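Local coordinates for protein chitinase A (Cycas revoluta, PDB 4R5E) that probably hydrolyses chitin as a class V plant chitinase of glycoside hydrolase family 18, and here holds allosamizoline and N-acetylallosamine sugars in its cleft, at residues L115-E120 with K133-L138; E158-H163 with D185-M190; E120-Q125 with T173-Q178; G8-Y13 with L31-A36. All blocks are in the same frame, centred on the assembly; numbering follows the deposited sequence.

How the contacts relate
All four contacts belong to one (beta/alpha)8 barrel of family 18, and each has atoms near the bound allosamizoline. Contacts 2 and 4 are buried pairings of parallel barrel strands, held by backbone hydrogen bonds with side chains on both faces; they meet where Asn188 approaches Tyr32. Contact 1 is also buried but purely apolar between its segments, setting a barrel strand against an outer helix. Contact 3 lies nearer the surface, a meeting of a loop with a short strand and the turn after it that mixes proline, tyrosine and one side-chain hydrogen bond. Glu120 is common to contacts 1 and 3. Contact 1 joins contact 2 through neighbouring strands 114-119 and 155-161, whereas contacts 3 and 4 do not touch.

Contact 1: L115-E120 with K133-L138; sequences LDLDYE and KLVSEL. With AMI (allosamizoline), chain E.
Asp118 OD2 comes within 2.7 Å of N2 of allosamizoline, and Glu120 OE2 within 3.2 Å of C2 of the same group. Asp116, two residues earlier, is gripped at both carboxylate oxygens, OD1 by Thr157 and OD2 by Ser74. These three acids form the DxDxE pattern of family 18, whose glutamate serves as the catalytic acid in relatives. Leu115 and Leu117 point to the other side, toward the helix. With CG anti to its carbonyl carbon (chi1 -55°), Leu117 sends CD1 toward helix 133-138, where it passes Val135 CG2 at 3.8 Å and meets Leu138 CD2 tip to tip at 4.2 Å. Leu115 CD1 adds a contact with Leu138 CD1, also at 4.2 Å. No polar bond crosses the interface. The axes of strand 115-119 and helix 133-138 are antiparallel and come within 11.7 Å. Their parent elements, strand 114-119 and helix 125-149, open a beta-alpha-beta unit completed by strand 155-161, with helix 93-110 packing on Leu115 and Leu138.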
# COMPACT_ATOMS: atom_id res chain seq x y z
N LEU A 115 -10.58 -8.75 4.54
CA LEU A 115 -9.35 -9.40 4.12
C LEU A 115 -8.75 -8.61 2.98
O LEU A 115 -9.47 -8.04 2.16
CB LEU A 115 -9.66 -10.80 3.60
CG LEU A 115 -10.07 -11.84 4.63
CD1 LEU A 115 -10.60 -13.08 3.94
CD2 LEU A 115 -8.88 -12.17 5.51
N ASP A 116 -7.42 -8.62 2.91
CA ASP A 116 -6.69 -7.99 1.83
C ASP A 116 -5.61 -8.94 1.35
O ASP A 116 -5.03 -9.68 2.15
CB ASP A 116 -6.08 -6.68 2.34
CG ASP A 116 -5.23 -5.97 1.30
OD1 ASP A 116 -5.78 -5.50 0.28
OD2 ASP A 116 -4.01 -5.85 1.52
N LEU A 117 -5.38 -8.95 0.04
CA LEU A 117 -4.32 -9.74 -0.55
C LEU A 117 -3.23 -8.82 -1.07
O LEU A 117 -3.50 -7.93 -1.87
CB LEU A 117 -4.86 -10.56 -1.72
CG LEU A 117 -6.04 -11.47 -1.39
CD1 LEU A 117 -6.53 -12.14 -2.67
CD2 LEU A 117 -5.72 -12.50 -0.32
N ASP A 118 -2.00 -9.02 -0.58
CA ASP A 118 -0.84 -8.29 -1.09
C ASP A 118 0.11 -9.25 -1.80
O ASP A 118 1.00 -9.84 -1.18
CB ASP A 118 -0.15 -7.53 0.06
CG ASP A 118 0.99 -6.65 -0.42
OD1 ASP A 118 1.12 -6.41 -1.64
OD2 ASP A 118 1.78 -6.22 0.45
N TYR A 119 -0.10 -9.36 -3.11
CA TYR A 119 0.61 -10.28 -3.98
C TYR A 119 1.27 -9.45 -5.08
O TYR A 119 0.59 -8.89 -5.94
CB TYR A 119 -0.39 -11.27 -4.58
CG TYR A 119 0.14 -12.26 -5.61
CD1 TYR A 119 1.50 -12.54 -5.72
CD2 TYR A 119 -0.74 -12.94 -6.45
CE1 TYR A 119 1.96 -13.46 -6.65
CE2 TYR A 119 -0.29 -13.86 -7.37
CZ TYR A 119 1.07 -14.11 -7.48
OH TYR A 119 1.52 -15.03 -8.40
N GLU A 120 2.60 -9.36 -5.03
CA GLU A 120 3.35 -8.48 -5.92
C GLU A 120 4.33 -9.30 -6.77
O GLU A 120 5.46 -9.53 -6.35
CB GLU A 120 4.08 -7.43 -5.08
CG GLU A 120 3.13 -6.64 -4.18
CD GLU A 120 3.81 -5.57 -3.34
OE1 GLU A 120 4.89 -5.08 -3.74
OE2 GLU A 120 3.25 -5.20 -2.29
N LYS A 133 -8.47 -17.65 -10.19
CA LYS A 133 -9.14 -18.79 -9.55
C LYS A 133 -9.22 -18.58 -8.04
O LYS A 133 -10.28 -18.74 -7.44
CB LYS A 133 -8.43 -20.10 -9.86
CG LYS A 133 -8.43 -20.49 -11.33
CD LYS A 133 -7.52 -21.68 -11.56
CE LYS A 133 -7.34 -21.99 -13.03
NZ LYS A 133 -6.43 -23.16 -13.18
N LEU A 134 -8.11 -18.19 -7.42
CA LEU A 134 -8.09 -17.95 -5.98
C LEU A 134 -9.10 -16.89 -5.57
O LEU A 134 -9.88 -17.08 -4.64
CB LEU A 134 -6.71 -17.49 -5.50
CG LEU A 134 -6.61 -17.32 -3.98
CD1 LEU A 134 -6.47 -18.66 -3.27
CD2 LEU A 134 -5.46 -16.39 -3.62
N VAL A 135 -9.08 -15.75 -6.26
CA VAL A 135 -9.90 -14.62 -5.86
C VAL A 135 -11.39 -14.90 -6.12
O VAL A 135 -12.24 -14.54 -5.31
CB VAL A 135 -9.43 -13.32 -6.55
CG1 VAL A 135 -10.39 -12.19 -6.27
CG2 VAL A 135 -8.03 -12.96 -6.05
N SER A 136 -11.70 -15.58 -7.23
CA SER A 136 -13.09 -15.96 -7.49
C SER A 136 -13.63 -16.88 -6.39
O SER A 136 -14.75 -16.71 -5.91
CB SER A 136 -13.21 -16.64 -8.85
OG SER A 136 -14.56 -16.93 -9.16
N GLU A 137 -12.81 -17.85 -5.97
CA GLU A 137 -13.21 -18.77 -4.90
C GLU A 137 -13.35 -18.03 -3.56
O GLU A 137 -14.26 -18.28 -2.78
CB GLU A 137 -12.21 -19.93 -4.82
CG GLU A 137 -12.30 -20.87 -6.03
CD GLU A 137 -11.03 -21.68 -6.29
OE1 GLU A 137 -10.17 -21.78 -5.41
OE2 GLU A 137 -10.91 -22.24 -7.41
N LEU A 138 -12.46 -17.07 -3.31
CA LEU A 138 -12.52 -16.28 -2.09
C LEU A 138 -13.77 -15.41 -2.03
O LEU A 138 -14.45 -15.38 -1.00
CB LEU A 138 -11.25 -15.43 -1.95
CG LEU A 138 -11.06 -14.65 -0.65
CD1 LEU A 138 -11.19 -15.55 0.57
CD2 LEU A 138 -9.70 -13.96 -0.67
C1 AMI E . 4.32 -2.09 -0.19
C2 AMI E . 4.24 -3.56 0.24
C3 AMI E . 5.09 -3.68 1.50
C4 AMI E . 6.14 -2.58 1.30
C5 AMI E . 5.33 -1.43 0.73
C6 AMI E . 6.08 -0.27 0.07
C7 AMI E . 2.20 -2.63 0.39
C8 AMI E . -0.02 -3.50 0.90
C9 AMI E . 0.30 -1.11 0.37
N2 AMI E . 2.82 -3.72 0.52
N7 AMI E . 0.91 -2.43 0.55
O3 AMI E . 5.62 -5.01 1.65
O4 AMI E . 6.80 -2.22 2.51
O6 AMI E . 6.89 -0.71 -1.02
O7 AMI E . 3.04 -1.52 0.04

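Contact 2: E158-H163 with D185-M190; sequences EAVYFH and DWVNVM. With AMI (allosamizoline), chain E.
Val160 fills the tight side of this parallel strand pair: the Val160 and Val187 side chains cross at about a right angle, with Val160 CG1 3.9 Å from Val187 CB, while Val160 CG2 presses on Val189 CA at 3.7 Å. The backbone beneath is just as firm. Val160 N binds Asn188 O at 2.9 Å, approaching from above the carbonyl plane, and Met190 N meets Val160 O almost head-on. On the other face Asn188 has its amide held at both ends: OD1 lies in the indole plane and takes a bent bond from Trp186 NE1, and ND2 is bonded to Tyr32 OH. Beyond Val160 the strands part: a water bridges the gap, accepting from Phe162 N and donating to Met190 O at 2.7 Å, next to the partly exposed Tyr161. Met190, bent at chi3 (-65°), tucks CE 3.8 Å from Ala159 CB and leaves SD 3.7 Å from O7 of allosamizoline. Replacing it with an alanine would probably open a gap beside the ligand and take the CE methyl away from Ala159 CB. The chemistry is split: aliphatic packing on the valine face, and on the Ala159 and Asn188 face a bound amide with the uncharged Met190 thioether beside the oxazoline.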
# COMPACT_ATOMS: atom_id res chain seq x y z
N GLU A 158 -7.38 -5.79 -2.54
CA GLU A 158 -6.05 -6.25 -2.89
C GLU A 158 -5.17 -5.07 -3.28
O GLU A 158 -5.64 -4.03 -3.75
CB GLU A 158 -6.08 -7.29 -4.02
CG GLU A 158 -6.27 -6.70 -5.41
CD GLU A 158 -6.41 -7.74 -6.50
OE1 GLU A 158 -6.05 -7.41 -7.66
OE2 GLU A 158 -6.88 -8.86 -6.22
N ALA A 159 -3.88 -5.26 -3.05
CA ALA A 159 -2.87 -4.36 -3.57
C ALA A 159 -2.68 -4.59 -5.06
O ALA A 159 -2.65 -5.73 -5.52
CB ALA A 159 -1.56 -4.58 -2.83
N VAL A 160 -2.55 -3.49 -5.81
CA VAL A 160 -2.21 -3.57 -7.22
C VAL A 160 -1.02 -2.68 -7.57
O VAL A 160 -0.76 -1.65 -6.92
CB VAL A 160 -3.41 -3.25 -8.16
CG1 VAL A 160 -4.55 -4.24 -7.96
CG2 VAL A 160 -3.90 -1.81 -7.99
N TYR A 161 -0.30 -3.11 -8.60
CA TYR A 161 0.72 -2.31 -9.26
C TYR A 161 0.14 -0.95 -9.65
O TYR A 161 -1.07 -0.80 -9.81
CB TYR A 161 1.21 -3.08 -10.49
CG TYR A 161 2.45 -2.53 -11.15
CD1 TYR A 161 3.63 -2.37 -10.44
CD2 TYR A 161 2.44 -2.18 -12.50
CE1 TYR A 161 4.76 -1.86 -11.05
CE2 TYR A 161 3.57 -1.68 -13.11
CZ TYR A 161 4.73 -1.53 -12.38
OH TYR A 161 5.86 -1.03 -12.98
N PHE A 162 1.01 0.06 -9.81
CA PHE A 162 0.53 1.40 -10.13
C PHE A 162 -0.25 1.46 -11.44
O PHE A 162 -1.09 2.33 -11.62
CB PHE A 162 1.69 2.41 -10.15
CG PHE A 162 2.36 2.57 -11.49
CD1 PHE A 162 3.29 1.64 -11.93
CD2 PHE A 162 2.08 3.67 -12.29
CE1 PHE A 162 3.92 1.80 -13.16
CE2 PHE A 162 2.71 3.83 -13.52
CZ PHE A 162 3.63 2.89 -13.95
N HIS A 163 0.06 0.52 -12.34
CA HIS A 163 -0.49 0.49 -13.69
C HIS A 163 -1.35 -0.76 -13.88
O HIS A 163 -1.10 -1.80 -13.27
CB HIS A 163 0.66 0.49 -14.70
CG HIS A 163 0.30 0.98 -16.06
ND1 HIS A 163 -0.40 0.23 -16.97
CD2 HIS A 163 0.58 2.15 -16.68
CE1 HIS A 163 -0.56 0.91 -18.09
NE2 HIS A 163 0.03 2.08 -17.94
N ASP A 185 -14.13 -4.99 -3.03
CA ASP A 185 -14.68 -3.70 -2.62
C ASP A 185 -13.86 -2.54 -3.16
O ASP A 185 -14.43 -1.51 -3.53
CB ASP A 185 -14.82 -3.66 -1.11
CG ASP A 185 -15.82 -4.66 -0.63
OD1 ASP A 185 -17.03 -4.38 -0.76
OD2 ASP A 185 -15.41 -5.74 -0.17
N TRP A 186 -12.54 -2.71 -3.21
CA TRP A 186 -11.66 -1.76 -3.89
C TRP A 186 -10.28 -2.36 -4.02
O TRP A 186 -10.00 -3.42 -3.47
CB TRP A 186 -11.58 -0.41 -3.16
CG TRP A 186 -10.89 -0.40 -1.81
CD1 TRP A 186 -9.55 -0.24 -1.58
CD2 TRP A 186 -11.52 -0.49 -0.53
NE1 TRP A 186 -9.31 -0.25 -0.22
CE2 TRP A 186 -10.50 -0.39 0.44
CE3 TRP A 186 -12.84 -0.64 -0.10
CZ2 TRP A 186 -10.76 -0.45 1.82
CZ3 TRP A 186 -13.10 -0.71 1.26
CH2 TRP A 186 -12.06 -0.61 2.20
N VAL A 187 -9.42 -1.66 -4.76
CA VAL A 187 -8.01 -2.01 -4.85
C VAL A 187 -7.16 -0.84 -4.36
O VAL A 187 -7.52 0.33 -4.52
CB VAL A 187 -7.58 -2.43 -6.27
CG1 VAL A 187 -8.35 -3.67 -6.68
CG2 VAL A 187 -7.78 -1.31 -7.28
N ASN A 188 -6.04 -1.20 -3.74
CA ASN A 188 -5.08 -0.24 -3.22
C ASN A 188 -3.96 -0.11 -4.23
O ASN A 188 -3.13 -1.01 -4.39
CB ASN A 188 -4.59 -0.72 -1.86
CG ASN A 188 -5.70 -0.73 -0.82
OD1 ASN A 188 -6.43 0.24 -0.68
ND2 ASN A 188 -5.82 -1.83 -0.09
N VAL A 189 -3.96 1.02 -4.95
CA VAL A 189 -3.04 1.26 -6.06
C VAL A 189 -1.71 1.77 -5.50
O VAL A 189 -1.67 2.85 -4.91
CB VAL A 189 -3.62 2.30 -7.05
CG1 VAL A 189 -2.66 2.53 -8.22
CG2 VAL A 189 -4.99 1.86 -7.56
N MET A 190 -0.65 1.00 -5.71
CA MET A 190 0.66 1.31 -5.14
C MET A 190 1.38 2.29 -6.06
O MET A 190 2.31 1.92 -6.79
CB MET A 190 1.46 0.04 -4.87
CG MET A 190 0.84 -0.78 -3.73
SD MET A 190 1.69 -2.30 -3.29
CE MET A 190 1.45 -3.24 -4.79
C1 AMI E . 4.32 -2.09 -0.19
C2 AMI E . 4.24 -3.56 0.24
C3 AMI E . 5.09 -3.68 1.50
C4 AMI E . 6.14 -2.58 1.30
C5 AMI E . 5.33 -1.43 0.73
C6 AMI E . 6.08 -0.27 0.07
C7 AMI E . 2.20 -2.63 0.39
C8 AMI E . -0.02 -3.50 0.90
C9 AMI E . 0.30 -1.11 0.37
N2 AMI E . 2.82 -3.72 0.52
N7 AMI E . 0.91 -2.43 0.55
O3 AMI E . 5.62 -5.01 1.65
O4 AMI E . 6.80 -2.22 2.51
O6 AMI E . 6.89 -0.71 -1.02
O7 AMI E . 3.04 -1.52 0.04
O HOH W 1 3.54 -0.09 -8.18

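Contact 3: E120-Q125 with T173-Q178; sequences EYPEPQ and TEYPVQ. With AMI (allosamizoline), chain E; ACT (acetate ion), chain D.
An inverse gamma turn centred on Pro122, lying between cis peptide bonds before Tyr121 and Pro124, leads the chain out of the barrel and against residues 173-175. Pro122 CG meets Tyr175 CE1 at 3.9 Å, the two side chains crossing at about a right angle. Tyr175 OH lies 3.7 Å from Tyr121 CD1 and is also hydrogen-bonded to Tyr161 N, which ties the phenol end to the end of strand 155-161, beside the Tyr121 loop. Thr173 works with both branches. Its methyl CG2 sits 3.5 Å from Pro122 O and also touches Glu123 CB. Its OG1, anti to the backbone N (chi1 -171°), donates to Gln125 OE1 at 2.8 Å, coming from above the amide plane; the bend at chi2 of Gln125 turns that oxygen back to the threonine, while NE2 binds Glu129. Farther along, an acetate, probably from the crystallisation liquor, accepts from Gln178 N at 3.0 Å and from Phe179 N, at the N-terminal end of helix 177-183. The contact thus joins the loop between strand 114-119 and helix 125-149 to the short strand 173-174, paired with 165-166, just ahead of helix 177-183, with Met128 of helix 125-149 touching Pro122 and Thr173.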
# COMPACT_ATOMS: atom_id res chain seq x y z
N GLU A 120 2.60 -9.36 -5.03
CA GLU A 120 3.35 -8.48 -5.92
C GLU A 120 4.33 -9.30 -6.77
O GLU A 120 5.46 -9.53 -6.35
CB GLU A 120 4.08 -7.43 -5.08
CG GLU A 120 3.13 -6.64 -4.18
CD GLU A 120 3.81 -5.57 -3.34
OE1 GLU A 120 4.89 -5.08 -3.74
OE2 GLU A 120 3.25 -5.20 -2.29
N TYR A 121 3.93 -9.77 -7.96
CA TYR A 121 2.64 -9.49 -8.62
C TYR A 121 2.15 -10.73 -9.33
O TYR A 121 2.93 -11.64 -9.61
CB TYR A 121 2.81 -8.38 -9.66
CG TYR A 121 3.44 -7.16 -9.09
CD1 TYR A 121 2.67 -6.18 -8.47
CD2 TYR A 121 4.82 -6.99 -9.13
CE1 TYR A 121 3.26 -5.05 -7.93
CE2 TYR A 121 5.41 -5.87 -8.59
CZ TYR A 121 4.63 -4.91 -7.99
OH TYR A 121 5.25 -3.81 -7.47
N PRO A 122 0.84 -10.76 -9.66
CA PRO A 122 0.27 -11.87 -10.42
C PRO A 122 0.63 -11.79 -11.91
O PRO A 122 -0.22 -11.54 -12.76
CB PRO A 122 -1.24 -11.70 -10.20
CG PRO A 122 -1.41 -10.24 -9.98
CD PRO A 122 -0.20 -9.84 -9.18
N GLU A 123 1.90 -12.03 -12.19
CA GLU A 123 2.42 -12.10 -13.55
C GLU A 123 3.52 -13.16 -13.57
O GLU A 123 4.18 -13.37 -12.55
CB GLU A 123 2.92 -10.73 -14.02
CG GLU A 123 4.03 -10.11 -13.18
CD GLU A 123 5.42 -10.62 -13.52
OE1 GLU A 123 5.61 -11.17 -14.62
OE2 GLU A 123 6.32 -10.46 -12.68
N PRO A 124 3.75 -13.82 -14.72
CA PRO A 124 3.15 -13.64 -16.04
C PRO A 124 1.73 -14.19 -16.15
O PRO A 124 1.08 -14.42 -15.13
CB PRO A 124 4.13 -14.39 -16.96
CG PRO A 124 4.72 -15.43 -16.09
CD PRO A 124 4.87 -14.79 -14.75
N GLN A 125 1.23 -14.36 -17.38
CA GLN A 125 -0.18 -14.71 -17.61
C GLN A 125 -0.65 -15.90 -16.77
O GLN A 125 -1.74 -15.85 -16.21
CB GLN A 125 -0.42 -14.97 -19.10
CG GLN A 125 -1.85 -15.32 -19.47
CD GLN A 125 -2.86 -14.24 -19.13
OE1 GLN A 125 -2.55 -13.05 -19.18
NE2 GLN A 125 -4.08 -14.64 -18.79
N THR A 173 0.71 -9.62 -18.91
CA THR A 173 -0.67 -9.78 -18.48
C THR A 173 -1.20 -8.44 -17.99
O THR A 173 -0.52 -7.41 -18.12
CB THR A 173 -0.81 -10.88 -17.39
OG1 THR A 173 -2.20 -11.14 -17.15
CG2 THR A 173 -0.13 -10.46 -16.09
N GLU A 174 -2.41 -8.42 -17.46
CA GLU A 174 -2.99 -7.18 -16.98
C GLU A 174 -4.09 -7.50 -16.00
O GLU A 174 -4.65 -8.59 -16.03
CB GLU A 174 -3.53 -6.35 -18.14
CG GLU A 174 -4.70 -6.97 -18.90
CD GLU A 174 -4.99 -6.23 -20.19
OE1 GLU A 174 -4.20 -6.38 -21.14
OE2 GLU A 174 -6.00 -5.50 -20.25
N TYR A 175 -4.39 -6.55 -15.13
CA TYR A 175 -5.43 -6.75 -14.14
C TYR A 175 -6.80 -6.77 -14.83
O TYR A 175 -7.13 -5.84 -15.58
CB TYR A 175 -5.39 -5.66 -13.09
CG TYR A 175 -4.19 -5.73 -12.18
CD1 TYR A 175 -4.17 -6.61 -11.09
CD2 TYR A 175 -3.08 -4.93 -12.39
CE1 TYR A 175 -3.07 -6.68 -10.25
CE2 TYR A 175 -1.97 -4.99 -11.56
CZ TYR A 175 -1.97 -5.86 -10.48
OH TYR A 175 -0.87 -5.91 -9.65
N PRO A 176 -7.59 -7.83 -14.60
CA PRO A 176 -8.91 -7.90 -15.20
C PRO A 176 -9.88 -7.03 -14.42
O PRO A 176 -10.39 -7.45 -13.38
CB PRO A 176 -9.26 -9.39 -15.08
CG PRO A 176 -8.53 -9.85 -13.87
CD PRO A 176 -7.28 -9.02 -13.79
N VAL A 177 -10.14 -5.81 -14.90
CA VAL A 177 -10.84 -4.82 -14.07
C VAL A 177 -12.31 -5.12 -13.80
O VAL A 177 -12.81 -4.81 -12.72
CB VAL A 177 -10.68 -3.37 -14.62
CG1 VAL A 177 -9.20 -3.01 -14.71
CG2 VAL A 177 -11.37 -3.20 -15.96
N GLN A 178 -13.01 -5.71 -14.76
CA GLN A 178 -14.41 -6.08 -14.55
C GLN A 178 -14.52 -7.17 -13.48
O GLN A 178 -15.38 -7.10 -12.59
CB GLN A 178 -15.02 -6.56 -15.86
CG GLN A 178 -16.51 -6.82 -15.80
CD GLN A 178 -17.00 -7.56 -17.03
OE1 GLN A 178 -16.60 -8.71 -17.26
NE2 GLN A 178 -17.84 -6.92 -17.83
C1 AMI E . 4.32 -2.09 -0.19
C2 AMI E . 4.24 -3.56 0.24
C3 AMI E . 5.09 -3.68 1.50
C4 AMI E . 6.14 -2.58 1.30
C5 AMI E . 5.33 -1.43 0.73
C6 AMI E . 6.08 -0.27 0.07
C7 AMI E . 2.20 -2.63 0.39
C8 AMI E . -0.02 -3.50 0.90
C9 AMI E . 0.30 -1.11 0.37
N2 AMI E . 2.82 -3.72 0.52
N7 AMI E . 0.91 -2.43 0.55
O3 AMI E . 5.62 -5.01 1.65
O4 AMI E . 6.80 -2.22 2.51
O6 AMI E . 6.89 -0.71 -1.02
O7 AMI E . 3.04 -1.52 0.04
C ACT D . -12.05 -8.01 -17.28
O ACT D . -12.32 -8.60 -16.20
OXT ACT D . -12.07 -6.76 -17.38
CH3 ACT D . -11.71 -8.84 -18.48

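Contact 4: G8-Y13 with L31-A36; sequences GFWPAY and LYYAFA. With NAA (2-acetamido-2-deoxy-beta-D-allopyranose), chain B; AMI (allosamizoline), chain E.
Phe9 and Tyr32 make the apolar centre: their side chains point the same way, the ring centroids are 4.3 Å apart and the planes are inclined by 36°. Phe9 CE2 comes to 3.3 Å from Tyr32 CD2, and the opposite face of the Phe9 ring carries methyl C9 of allosamizoline. On the other side of the strands Trp10, its CG anti to the backbone N (chi1 179°), carries the edge of its six-membered ring over to the face of Tyr33 in an offset edge-to-face pair, planes at 60°. The backbone stitches these layers together, with Trp10 N on Tyr32 O at 2.8 Å and Ala12 N on Ala34 O at 2.8 Å. Ala34 O also receives a bond from a water that in turn accepts from Tyr13 N. A cis peptide follows Ala34, and the edge of the Phe35 ring comes 4.0 Å, at CZ, from N2 of allosamizoline. At the polar rim, the Tyr13 ring lies under an N-acetylallosamine sugar, C5 being 3.7 Å above its centre. A serine in place of Tyr13 would probably take away the flat surface under C5 and hold the sugar less firmly. Strand 5-11 pairs parallel with strand 30-36, itself flanked by strand 70-77, while Phe326 and Trp328 of strand 324-328 meet Phe9 and helix 52-63 packs on Trp10, Leu31 and Tyr33 from outside.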
# COMPACT_ATOMS: atom_id res chain seq x y z
N GLY A 8 -5.18 3.38 6.10
CA GLY A 8 -3.82 3.34 6.65
C GLY A 8 -3.39 1.91 6.87
O GLY A 8 -4.18 1.08 7.32
N PHE A 9 -2.12 1.61 6.57
CA PHE A 9 -1.52 0.31 6.85
C PHE A 9 -0.59 0.39 8.06
O PHE A 9 0.30 1.24 8.10
CB PHE A 9 -0.70 -0.18 5.65
CG PHE A 9 -1.54 -0.67 4.51
CD1 PHE A 9 -2.10 0.23 3.60
CD2 PHE A 9 -1.79 -2.03 4.33
CE1 PHE A 9 -2.88 -0.21 2.55
CE2 PHE A 9 -2.57 -2.47 3.28
CZ PHE A 9 -3.11 -1.56 2.38
N TRP A 10 -0.81 -0.49 9.03
CA TRP A 10 0.06 -0.61 10.19
C TRP A 10 0.82 -1.93 10.10
O TRP A 10 0.20 -2.99 10.08
CB TRP A 10 -0.73 -0.56 11.50
CG TRP A 10 0.17 -0.71 12.68
CD1 TRP A 10 0.98 0.24 13.21
CD2 TRP A 10 0.41 -1.91 13.43
NE1 TRP A 10 1.69 -0.27 14.27
CE2 TRP A 10 1.35 -1.59 14.43
CE3 TRP A 10 -0.11 -3.21 13.39
CZ2 TRP A 10 1.80 -2.52 15.36
CZ3 TRP A 10 0.34 -4.14 14.32
CH2 TRP A 10 1.29 -3.79 15.30
N PRO A 11 2.16 -1.89 10.05
CA PRO A 11 2.94 -3.12 9.97
C PRO A 11 3.33 -3.65 11.34
O PRO A 11 3.87 -2.92 12.17
CB PRO A 11 4.18 -2.68 9.18
CG PRO A 11 4.37 -1.25 9.56
CD PRO A 11 3.05 -0.71 10.06
N ALA A 12 3.04 -4.93 11.57
CA ALA A 12 3.30 -5.56 12.86
C ALA A 12 4.76 -5.54 13.29
O ALA A 12 5.04 -5.56 14.49
CB ALA A 12 2.77 -6.99 12.87
N TYR A 13 5.69 -5.46 12.33
CA TYR A 13 7.12 -5.37 12.67
C TYR A 13 7.42 -4.17 13.55
O TYR A 13 8.42 -4.17 14.26
CB TYR A 13 8.03 -5.31 11.42
CG TYR A 13 8.10 -3.94 10.75
CD1 TYR A 13 8.77 -2.86 11.34
CD2 TYR A 13 7.52 -3.73 9.50
CE1 TYR A 13 8.83 -1.62 10.73
CE2 TYR A 13 7.57 -2.49 8.88
CZ TYR A 13 8.22 -1.44 9.49
OH TYR A 13 8.27 -0.21 8.89
N LEU A 31 -8.28 0.70 8.73
CA LEU A 31 -6.89 0.46 9.13
C LEU A 31 -6.57 -1.01 8.91
O LEU A 31 -7.33 -1.89 9.33
CB LEU A 31 -6.66 0.85 10.59
CG LEU A 31 -6.58 2.35 10.84
CD1 LEU A 31 -6.78 2.67 12.31
CD2 LEU A 31 -5.27 2.92 10.33
N TYR A 32 -5.44 -1.26 8.26
CA TYR A 32 -5.02 -2.60 7.89
C TYR A 32 -3.90 -3.07 8.79
O TYR A 32 -2.96 -2.32 9.08
CB TYR A 32 -4.48 -2.61 6.47
CG TYR A 32 -5.49 -2.54 5.33
CD1 TYR A 32 -6.38 -1.47 5.22
CD2 TYR A 32 -5.50 -3.50 4.34
CE1 TYR A 32 -7.27 -1.39 4.15
CE2 TYR A 32 -6.36 -3.41 3.27
CZ TYR A 32 -7.24 -2.38 3.19
OH TYR A 32 -8.09 -2.34 2.10
N TYR A 33 -3.99 -4.33 9.20
CA TYR A 33 -2.92 -5.02 9.92
C TYR A 33 -2.10 -5.75 8.86
O TYR A 33 -2.62 -6.57 8.12
CB TYR A 33 -3.52 -6.04 10.90
CG TYR A 33 -2.53 -6.82 11.73
CD1 TYR A 33 -1.79 -7.87 11.19
CD2 TYR A 33 -2.37 -6.54 13.08
CE1 TYR A 33 -0.89 -8.59 11.97
CE2 TYR A 33 -1.48 -7.26 13.86
CZ TYR A 33 -0.74 -8.28 13.30
OH TYR A 33 0.15 -9.00 14.09
N ALA A 34 -0.80 -5.46 8.80
CA ALA A 34 0.10 -6.06 7.82
C ALA A 34 1.22 -6.80 8.55
O ALA A 34 1.99 -6.14 9.25
CB ALA A 34 0.68 -4.97 6.94
N PHE A 35 1.37 -8.12 8.43
CA PHE A 35 0.65 -9.02 7.51
C PHE A 35 0.40 -10.36 8.17
O PHE A 35 1.21 -10.83 8.97
CB PHE A 35 1.51 -9.32 6.28
CG PHE A 35 1.80 -8.13 5.42
CD1 PHE A 35 0.87 -7.68 4.50
CD2 PHE A 35 3.02 -7.48 5.52
CE1 PHE A 35 1.14 -6.59 3.69
CE2 PHE A 35 3.29 -6.39 4.71
CZ PHE A 35 2.35 -5.93 3.81
N ALA A 36 -0.70 -11.00 7.79
CA ALA A 36 -0.84 -12.44 8.02
C ALA A 36 0.04 -13.16 6.99
O ALA A 36 0.28 -12.65 5.89
CB ALA A 36 -2.29 -12.86 7.87
C1 NAA B . 10.43 -5.17 7.08
C2 NAA B . 11.31 -6.37 7.46
C3 NAA B . 11.84 -6.24 8.88
C4 NAA B . 12.48 -4.87 9.08
C5 NAA B . 11.47 -3.78 8.73
C6 NAA B . 12.04 -2.37 8.90
C7 NAA B . 10.59 -8.38 6.26
C8 NAA B . 9.72 -9.60 6.28
N2 NAA B . 10.53 -7.59 7.33
O3 NAA B . 10.77 -6.43 9.81
O4 NAA B . 12.90 -4.73 10.45
O5 NAA B . 11.09 -3.95 7.36
O6 NAA B . 12.94 -2.07 7.83
O7 NAA B . 11.31 -8.13 5.30
C1 AMI E . 4.32 -2.09 -0.19
C2 AMI E . 4.24 -3.56 0.24
C3 AMI E . 5.09 -3.68 1.50
C4 AMI E . 6.14 -2.58 1.30
C5 AMI E . 5.33 -1.43 0.73
C6 AMI E . 6.08 -0.27 0.07
C7 AMI E . 2.20 -2.63 0.39
C8 AMI E . -0.02 -3.50 0.90
C9 AMI E . 0.30 -1.11 0.37
N2 AMI E . 2.82 -3.72 0.52
N7 AMI E . 0.91 -2.43 0.55
O3 AMI E . 5.62 -5.01 1.65
O4 AMI E . 6.80 -2.22 2.51
O6 AMI E . 6.89 -0.71 -1.02
O7 AMI E . 3.04 -1.52 0.04
O HOH W 2 4.91 -6.19 9.49